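Local structure of NAD-dependent aldehyde dehydrogenase (Burkholderia multivorans, 5UJU) at residues Val406-Leu420 / Lys451-Val463. The protein probably oxidises aldehydes to carboxylic acids with NAD+ as the hydride acceptor. Residues are numbered along the deposited sequence; the frame is centred on the assembly and turned at random.
Sequences VTARIDAARAVGRVL and KFTQEWFGPISFV. With NA (sodium ion), chain C.
With CG anti to the backbone N (chi1 -175°) and a bend at chi3, R409 runs out from its helix across W456 and then turns its guanidinium toward F457. There R409 NH1 donates to F457 O at 2.8 Å; the bond is far from straight, and the donor is tilted out of the carbonyl plane. F457 CB lies over one face of the guanidinium, whereas NH1 sits at the edge of the F457 ring, the two planes being steeply inclined. W456, whose CG lies beside its own backbone N, brings its indole against helix 406-414. R409 CG meets W456 CE3 at 3.6 Å, A413 CB packs on W456 CZ3, and V416 CG2 reaches W456 CH2. A nearly straight bond (173°) from W456 NE1 to K451 O, 2.9 Å long and in the ring plane, fixes the indole's rotation, while F462 CZ lies over one ring face, toward its rim. Further along, I460 CG2 touches A413 CB, and I410 CD1 rests on P459 CG. V406 CG2 packs against F457 CD2 at 3.5 Å, and V406 CG1 lies 3.7 Å from G458 CA, whose positive phi suits glycine. G458 O, turned to the sodium ion, binds it at 2.7 Å together with four waters and G348 O. Helix 406-414 runs nearly parallel to strand 460-463, at 23° with the axes 9.7 Å apart, and packs on the mixed sheet; strand 440-445 is hydrogen-bonded between strands 418-421 and 460-466, and helix 373-388 packs on L420 and V463 where these touch.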
ATOM      1  N   VAL A 406      22.473  23.013 -14.022  1.00 42.33           N
ATOM      2  CA  VAL A 406      23.496  22.424 -13.165  1.00 40.87           C
ATOM      3  C   VAL A 406      24.745  23.301 -13.175  1.00 40.52           C
ATOM      4  O   VAL A 406      25.385  23.518 -12.140  1.00 42.14           O
ATOM      5  CB  VAL A 406      23.807  20.984 -13.614  1.00 37.79           C
ATOM      6  CG1 VAL A 406      24.994  20.418 -12.831  1.00 37.34           C
ATOM      7  CG2 VAL A 406      22.578  20.097 -13.487  1.00 44.64           C
ATOM      8  N   THR A 407      25.108  23.817 -14.352  1.00 42.59           N
ATOM      9  CA  THR A 407      26.237  24.734 -14.461  1.00 45.82           C
ATOM     10  C   THR A 407      26.043  25.962 -13.578  1.00 45.92           C
ATOM     11  O   THR A 407      26.993  26.441 -12.947  1.00 45.05           O
ATOM     12  CB  THR A 407      26.425  25.143 -15.921  1.00 52.80           C
ATOM     13  OG1 THR A 407      26.797  23.989 -16.685  1.00 54.12           O
ATOM     14  CG2 THR A 407      27.517  26.189 -16.039  1.00 54.69           C
ATOM     15  N   ALA A 408      24.819  26.502 -13.535  1.00 45.92           N
ATOM     16  CA  ALA A 408      24.559  27.666 -12.690  1.00 48.40           C
ATOM     17  C   ALA A 408      24.719  27.330 -11.213  1.00 47.74           C
ATOM     18  O   ALA A 408      25.248  28.137 -10.436  1.00 46.86           O
ATOM     19  CB  ALA A 408      23.155  28.210 -12.956  1.00 44.12           C
ATOM     20  N   ARG A 409      24.281  26.135 -10.808  1.00 45.87           N
ATOM     21  CA  ARG A 409      24.355  25.760  -9.405  1.00 40.24           C
ATOM     22  C   ARG A 409      25.793  25.507  -8.963  1.00 39.00           C
ATOM     23  O   ARG A 409      26.131  25.763  -7.802  1.00 37.84           O
ATOM     24  CB  ARG A 409      23.483  24.534  -9.152  1.00 44.04           C
ATOM     25  CG  ARG A 409      23.391  24.126  -7.687  1.00 53.84           C
ATOM     26  CD  ARG A 409      22.441  22.944  -7.490  1.00 67.00           C
ATOM     27  NE  ARG A 409      21.092  23.210  -7.988  1.00 75.44           N
ATOM     28  CZ  ARG A 409      20.611  22.760  -9.146  1.00 74.52           C
ATOM     29  NH1 ARG A 409      21.363  21.998  -9.941  1.00 65.99           N
ATOM     30  NH2 ARG A 409      19.369  23.066  -9.504  1.00 75.92           N
ATOM     31  N   ILE A 410      26.638  24.989  -9.858  1.00 37.27           N
ATOM     32  CA  ILE A 410      28.064  24.857  -9.562  1.00 37.51           C
ATOM     33  C   ILE A 410      28.641  26.215  -9.198  1.00 42.48           C
ATOM     34  O   ILE A 410      29.394  26.351  -8.228  1.00 43.99           O
ATOM     35  CB  ILE A 410      28.814  24.226 -10.752  1.00 38.13           C
ATOM     36  CG1 ILE A 410      28.398  22.769 -10.952  1.00 41.03           C
ATOM     37  CG2 ILE A 410      30.321  24.282 -10.548  1.00 39.59           C
ATOM     38  CD1 ILE A 410      28.902  22.155 -12.257  1.00 41.84           C
ATOM     39  N   ASP A 411      28.313  27.244  -9.983  1.00 44.65           N
ATOM     40  CA  ASP A 411      28.858  28.563  -9.686  1.00 51.60           C
ATOM     41  C   ASP A 411      28.262  29.137  -8.407  1.00 47.78           C
ATOM     42  O   ASP A 411      28.962  29.820  -7.649  1.00 47.46           O
ATOM     43  CB  ASP A 411      28.645  29.523 -10.852  1.00 67.26           C
ATOM     44  CG  ASP A 411      29.436  30.819 -10.676  1.00 82.15           C
ATOM     45  OD1 ASP A 411      30.687  30.757 -10.674  1.00 84.04           O
ATOM     46  OD2 ASP A 411      28.813  31.894 -10.519  1.00 87.90           O
ATOM     47  N   ALA A 412      26.980  28.869  -8.136  1.00 41.55           N
ATOM     48  CA  ALA A 412      26.417  29.285  -6.855  1.00 45.78           C
ATOM     49  C   ALA A 412      27.147  28.616  -5.693  1.00 48.82           C
ATOM     50  O   ALA A 412      27.449  29.262  -4.682  1.00 46.48           O
ATOM     51  CB  ALA A 412      24.923  28.974  -6.802  1.00 40.10           C
ATOM     52  N   ALA A 413      27.456  27.323  -5.831  1.00 41.89           N
ATOM     53  CA  ALA A 413      28.115  26.596  -4.750  1.00 44.00           C
ATOM     54  C   ALA A 413      29.529  27.113  -4.487  1.00 47.96           C
ATOM     55  O   ALA A 413      30.014  27.012  -3.353  1.00 44.64           O
ATOM     56  CB  ALA A 413      28.142  25.098  -5.065  1.00 37.97           C
ATOM     57  N   ARG A 414      30.200  27.668  -5.504  1.00 45.01           N
ATOM     58  CA  ARG A 414      31.558  28.175  -5.311  1.00 49.24           C
ATOM     59  C   ARG A 414      31.634  29.201  -4.187  1.00 54.09           C
ATOM     60  O   ARG A 414      32.637  29.267  -3.469  1.00 61.69           O
ATOM     61  CB  ARG A 414      32.098  28.788  -6.601  1.00 49.27           C
ATOM     62  CG  ARG A 414      32.648  27.798  -7.586  1.00 45.77           C
ATOM     63  CD  ARG A 414      33.339  28.515  -8.740  1.00 50.16           C
ATOM     64  NE  ARG A 414      33.878  27.562  -9.706  1.00 49.00           N
ATOM     65  CZ  ARG A 414      33.337  27.319 -10.895  1.00 52.42           C
ATOM     66  NH1 ARG A 414      32.250  27.973 -11.272  1.00 50.73           N
ATOM     67  NH2 ARG A 414      33.886  26.428 -11.711  1.00 56.88           N
ATOM     68  N   ALA A 415      30.601  30.017  -4.026  1.00 53.19           N
ATOM     69  CA  ALA A 415      30.632  31.083  -3.035  1.00 52.65           C
ATOM     70  C   ALA A 415      30.374  30.594  -1.616  1.00 54.05           C
ATOM     71  O   ALA A 415      30.481  31.392  -0.680  1.00 59.02           O
ATOM     72  CB  ALA A 415      29.603  32.158  -3.392  1.00 52.17           C
ATOM     73  N   VAL A 416      30.064  29.315  -1.428  1.00 55.14           N
ATOM     74  CA  VAL A 416      29.451  28.882  -0.177  1.00 59.83           C
ATOM     75  C   VAL A 416      30.463  28.575   0.930  1.00 63.50           C
ATOM     76  O   VAL A 416      30.182  28.833   2.108  1.00 70.62           O
ATOM     77  CB  VAL A 416      28.535  27.680  -0.467  1.00 58.38           C
ATOM     78  CG1 VAL A 416      28.589  26.647   0.646  1.00 59.30           C
ATOM     79  CG2 VAL A 416      27.113  28.168  -0.675  1.00 54.90           C
ATOM     80  N   GLY A 417      31.637  28.042   0.595  1.00 54.94           N
ATOM     81  CA  GLY A 417      32.641  27.824   1.623  1.00 52.58           C
ATOM     82  C   GLY A 417      34.050  28.047   1.121  1.00 51.35           C
ATOM     83  O   GLY A 417      34.290  28.942   0.305  1.00 61.78           O
ATOM     84  N   ARG A 418      34.980  27.204   1.558  1.00 41.03           N
ATOM     85  CA  ARG A 418      36.334  27.204   1.018  1.00 38.86           C
ATOM     86  C   ARG A 418      36.422  26.124  -0.048  1.00 38.53           C
ATOM     87  O   ARG A 418      36.058  24.968   0.201  1.00 39.41           O
ATOM     88  CB  ARG A 418      37.391  26.945   2.099  1.00 46.02           C
ATOM     89  CG  ARG A 418      38.809  26.773   1.516  1.00 45.41           C
ATOM     90  CD  ARG A 418      39.861  26.426   2.568  1.00 50.56           C
ATOM     91  NE  ARG A 418      40.027  27.501   3.529  1.00 50.79           N
ATOM     92  CZ  ARG A 418      40.949  28.456   3.441  1.00 46.39           C
ATOM     93  NH1 ARG A 418      41.806  28.483   2.432  1.00 48.74           N
ATOM     94  NH2 ARG A 418      41.003  29.387   4.367  1.00 51.65           N
ATOM     95  N   VAL A 419      36.894  26.503  -1.232  1.00 38.23           N
ATOM     96  CA  VAL A 419      36.987  25.555  -2.332  1.00 43.28           C
ATOM     97  C   VAL A 419      38.220  24.689  -2.118  1.00 45.66           C
ATOM     98  O   VAL A 419      39.341  25.199  -2.021  1.00 41.53           O
ATOM     99  CB  VAL A 419      37.037  26.274  -3.683  1.00 43.31           C
ATOM    100  CG1 VAL A 419      37.131  25.245  -4.804  1.00 32.52           C
ATOM    101  CG2 VAL A 419      35.801  27.146  -3.854  1.00 36.45           C
ATOM    102  N   LEU A 420      38.015  23.374  -2.051  1.00 36.05           N
ATOM    103  CA  LEU A 420      39.122  22.430  -1.996  1.00 37.72           C
ATOM    104  C   LEU A 420      39.562  22.002  -3.391  1.00 39.71           C
ATOM    105  O   LEU A 420      40.753  21.776  -3.630  1.00 37.08           O
ATOM    106  CB  LEU A 420      38.731  21.216  -1.150  1.00 33.05           C
ATOM    107  CG  LEU A 420      38.538  21.533   0.336  1.00 33.27           C
ATOM    108  CD1 LEU A 420      37.863  20.389   1.052  1.00 34.91           C
ATOM    109  CD2 LEU A 420      39.866  21.860   0.978  1.00 35.78           C
ATOM    110  N   LYS A 451      23.485  25.330   4.700  1.00 42.19           N
ATOM    111  CA  LYS A 451      23.971  25.108   3.349  1.00 37.64           C
ATOM    112  C   LYS A 451      23.970  23.643   2.954  1.00 39.09           C
ATOM    113  O   LYS A 451      23.565  23.315   1.836  1.00 38.38           O
ATOM    114  CB  LYS A 451      25.388  25.680   3.190  1.00 45.10           C
ATOM    115  CG  LYS A 451      25.552  27.152   3.614  1.00 51.44           C
ATOM    116  CD  LYS A 451      24.872  28.061   2.587  1.00 60.94           C
ATOM    117  CE  LYS A 451      24.893  29.536   2.967  1.00 68.13           C
ATOM    118  NZ  LYS A 451      23.884  30.309   2.175  1.00 66.29           N
ATOM    119  N   PHE A 452      24.372  22.734   3.835  1.00 36.76           N
ATOM    120  CA  PHE A 452      24.552  21.363   3.384  1.00 33.04           C
ATOM    121  C   PHE A 452      23.347  20.468   3.646  1.00 36.40           C
ATOM    122  O   PHE A 452      23.404  19.281   3.309  1.00 38.65           O
ATOM    123  CB  PHE A 452      25.841  20.738   3.971  1.00 28.31           C
ATOM    124  CG  PHE A 452      25.910  20.677   5.492  1.00 34.08           C
ATOM    125  CD1 PHE A 452      26.840  21.457   6.184  1.00 36.28           C
ATOM    126  CD2 PHE A 452      25.130  19.785   6.215  1.00 36.21           C
ATOM    127  CE1 PHE A 452      26.952  21.392   7.573  1.00 35.46           C
ATOM    128  CE2 PHE A 452      25.229  19.718   7.608  1.00 39.18           C
ATOM    129  CZ  PHE A 452      26.145  20.520   8.283  1.00 38.59           C
ATOM    130  N   THR A 453      22.259  20.997   4.215  1.00 38.72           N
ATOM    131  CA  THR A 453      20.989  20.276   4.216  1.00 36.94           C
ATOM    132  C   THR A 453      20.139  20.624   3.005  1.00 44.41           C
ATOM    133  O   THR A 453      19.023  20.114   2.880  1.00 46.79           O
ATOM    134  CB  THR A 453      20.163  20.558   5.479  1.00 37.80           C
ATOM    135  OG1 THR A 453      19.896  21.960   5.582  1.00 39.40           O
ATOM    136  CG2 THR A 453      20.895  20.079   6.742  1.00 37.75           C
ATOM    137  N   GLN A 454      20.647  21.449   2.100  1.00 43.11           N
ATOM    138  CA  GLN A 454      19.972  21.673   0.833  1.00 45.26           C
ATOM    139  C   GLN A 454      20.491  20.662  -0.173  1.00 37.65           C
ATOM    140  O   GLN A 454      21.587  20.114  -0.034  1.00 34.96           O
ATOM    141  CB  GLN A 454      20.215  23.078   0.282  1.00 43.86           C
ATOM    142  CG  GLN A 454      20.011  24.222   1.237  1.00 49.68           C
ATOM    143  CD  GLN A 454      20.533  25.506   0.641  1.00 56.19           C
ATOM    144  OE1 GLN A 454      20.416  25.732  -0.565  1.00 60.77           O
ATOM    145  NE2 GLN A 454      21.139  26.343   1.469  1.00 54.23           N
ATOM    146  N   GLU A 455      19.686  20.397  -1.182  1.00 41.19           N
ATOM    147  CA  GLU A 455      20.138  19.531  -2.251  1.00 41.51           C
ATOM    148  C   GLU A 455      20.824  20.390  -3.308  1.00 34.42           C
ATOM    149  O   GLU A 455      20.331  21.460  -3.677  1.00 37.13           O
ATOM    150  CB  GLU A 455      18.961  18.726  -2.808  1.00 51.52           C
ATOM    151  CG  GLU A 455      19.346  17.598  -3.749  1.00 60.23           C
ATOM    152  CD  GLU A 455      18.695  17.719  -5.115  1.00 63.35           C
ATOM    153  OE1 GLU A 455      17.699  18.463  -5.241  1.00 63.67           O
ATOM    154  OE2 GLU A 455      19.180  17.058  -6.058  1.00 62.74           O
ATOM    155  N   TRP A 456      22.013  19.976  -3.708  1.00 38.11           N
ATOM    156  CA  TRP A 456      22.785  20.671  -4.731  1.00 40.31           C
ATOM    157  C   TRP A 456      22.942  19.681  -5.875  1.00 40.22           C
ATOM    158  O   TRP A 456      23.880  18.875  -5.884  1.00 44.89           O
ATOM    159  CB  TRP A 456      24.138  21.107  -4.187  1.00 36.67           C
ATOM    160  CG  TRP A 456      24.039  22.096  -3.080  1.00 38.09           C
ATOM    161  CD1 TRP A 456      23.788  21.833  -1.763  1.00 37.96           C
ATOM    162  CD2 TRP A 456      24.182  23.515  -3.187  1.00 34.27           C
ATOM    163  NE1 TRP A 456      23.779  23.002  -1.038  1.00 36.15           N
ATOM    164  CE2 TRP A 456      24.012  24.051  -1.890  1.00 40.53           C
ATOM    165  CE3 TRP A 456      24.441  24.385  -4.248  1.00 30.44           C
ATOM    166  CZ2 TRP A 456      24.094  25.419  -1.630  1.00 37.18           C
ATOM    167  CZ3 TRP A 456      24.521  25.742  -3.992  1.00 32.36           C
ATOM    168  CH2 TRP A 456      24.345  26.248  -2.694  1.00 35.74           C
ATOM    169  N   PHE A 457      22.069  19.762  -6.863  1.00 37.58           N
ATOM    170  CA  PHE A 457      22.092  18.753  -7.910  1.00 38.24           C
ATOM    171  C   PHE A 457      23.256  19.022  -8.849  1.00 33.36           C
ATOM    172  O   PHE A 457      23.421  20.139  -9.351  1.00 34.42           O
ATOM    173  CB  PHE A 457      20.776  18.711  -8.681  1.00 43.15           C
ATOM    174  CG  PHE A 457      20.781  17.707  -9.790  1.00 44.02           C
ATOM    175  CD1 PHE A 457      20.710  16.347  -9.505  1.00 41.34           C
ATOM    176  CD2 PHE A 457      20.871  18.111 -11.113  1.00 47.58           C
ATOM    177  CE1 PHE A 457      20.716  15.400 -10.534  1.00 40.86           C
ATOM    178  CE2 PHE A 457      20.882  17.172 -12.144  1.00 46.13           C
ATOM    179  CZ  PHE A 457      20.808  15.816 -11.847  1.00 35.72           C
ATOM    180  N   GLY A 458      24.072  18.003  -9.068  1.00 31.31           N
ATOM    181  CA  GLY A 458      25.252  18.153  -9.877  1.00 29.72           C
ATOM    182  C   GLY A 458      26.480  17.717  -9.113  1.00 29.51           C
ATOM    183  O   GLY A 458      26.391  17.171  -8.009  1.00 32.38           O
ATOM    184  N   PRO A 459      27.652  17.938  -9.694  1.00 28.91           N
ATOM    185  CA  PRO A 459      28.907  17.423  -9.104  1.00 30.87           C
ATOM    186  C   PRO A 459      29.439  18.341  -8.010  1.00 30.45           C
ATOM    187  O   PRO A 459      30.482  18.974  -8.144  1.00 33.48           O
ATOM    188  CB  PRO A 459      29.837  17.363 -10.321  1.00 27.41           C
ATOM    189  CG  PRO A 459      29.383  18.527 -11.163  1.00 28.23           C
ATOM    190  CD  PRO A 459      27.881  18.623 -10.977  1.00 28.65           C
ATOM    191  N   ILE A 460      28.709  18.409  -6.901  1.00 28.04           N
ATOM    192  CA  ILE A 460      28.988  19.345  -5.813  1.00 29.14           C
ATOM    193  C   ILE A 460      29.051  18.560  -4.512  1.00 30.44           C
ATOM    194  O   ILE A 460      28.163  17.746  -4.240  1.00 32.82           O
ATOM    195  CB  ILE A 460      27.897  20.427  -5.731  1.00 34.26           C
ATOM    196  CG1 ILE A 460      27.820  21.199  -7.057  1.00 33.07           C
ATOM    197  CG2 ILE A 460      28.089  21.321  -4.487  1.00 31.00           C
ATOM    198  CD1 ILE A 460      26.490  21.945  -7.281  1.00 34.15           C
ATOM    199  N   SER A 461      30.088  18.796  -3.705  1.00 31.38           N
ATOM    200  CA  SER A 461      30.154  18.093  -2.430  1.00 28.82           C
ATOM    201  C   SER A 461      30.848  18.936  -1.365  1.00 35.67           C
ATOM    202  O   SER A 461      31.566  19.901  -1.662  1.00 33.70           O
ATOM    203  CB  SER A 461      30.854  16.740  -2.567  1.00 30.94           C
ATOM    204  OG  SER A 461      32.172  16.890  -3.066  1.00 31.61           O
ATOM    205  N   PHE A 462      30.613  18.545  -0.109  1.00 31.45           N
ATOM    206  CA  PHE A 462      31.109  19.253   1.066  1.00 33.02           C
ATOM    207  C   PHE A 462      31.824  18.264   1.977  1.00 34.72           C
ATOM    208  O   PHE A 462      31.238  17.253   2.384  1.00 35.32           O
ATOM    209  CB  PHE A 462      29.959  19.930   1.823  1.00 29.53           C
ATOM    210  CG  PHE A 462      28.999  20.658   0.928  1.00 30.98           C
ATOM    211  CD1 PHE A 462      29.328  21.886   0.384  1.00 38.19           C
ATOM    212  CD2 PHE A 462      27.772  20.098   0.614  1.00 31.12           C
ATOM    213  CE1 PHE A 462      28.443  22.548  -0.459  1.00 35.83           C
ATOM    214  CE2 PHE A 462      26.884  20.758  -0.229  1.00 29.62           C
ATOM    215  CZ  PHE A 462      27.221  21.975  -0.767  1.00 33.18           C
ATOM    216  N   VAL A 463      33.091  18.543   2.271  1.00 35.08           N
ATOM    217  CA  VAL A 463      33.812  17.901   3.366  1.00 34.00           C
ATOM    218  C   VAL A 463      33.589  18.778   4.596  1.00 37.45           C
ATOM    219  O   VAL A 463      33.960  19.956   4.601  1.00 39.47           O
ATOM    220  CB  VAL A 463      35.307  17.747   3.037  1.00 32.59           C
ATOM    221  CG1 VAL A 463      36.034  16.996   4.156  1.00 34.73           C
ATOM    222  CG2 VAL A 463      35.470  17.027   1.692  1.00 32.59           C
TER
HETATM  223 NA    NA C 601      25.540  15.181  -6.321  1.00 38.50          NA
HETATM  224  O   HOH W   1      25.325  17.057  -4.679  1.00 35.15           O
HETATM  225  O   HOH W   2      23.351  15.801  -7.548  1.00 41.70           O
HETATM  226  O   HOH W   3      28.047  14.952  -5.241  1.00 28.11           O
HETATM  227  O   HOH W   4      24.527  13.632  -4.491  1.00 50.15           O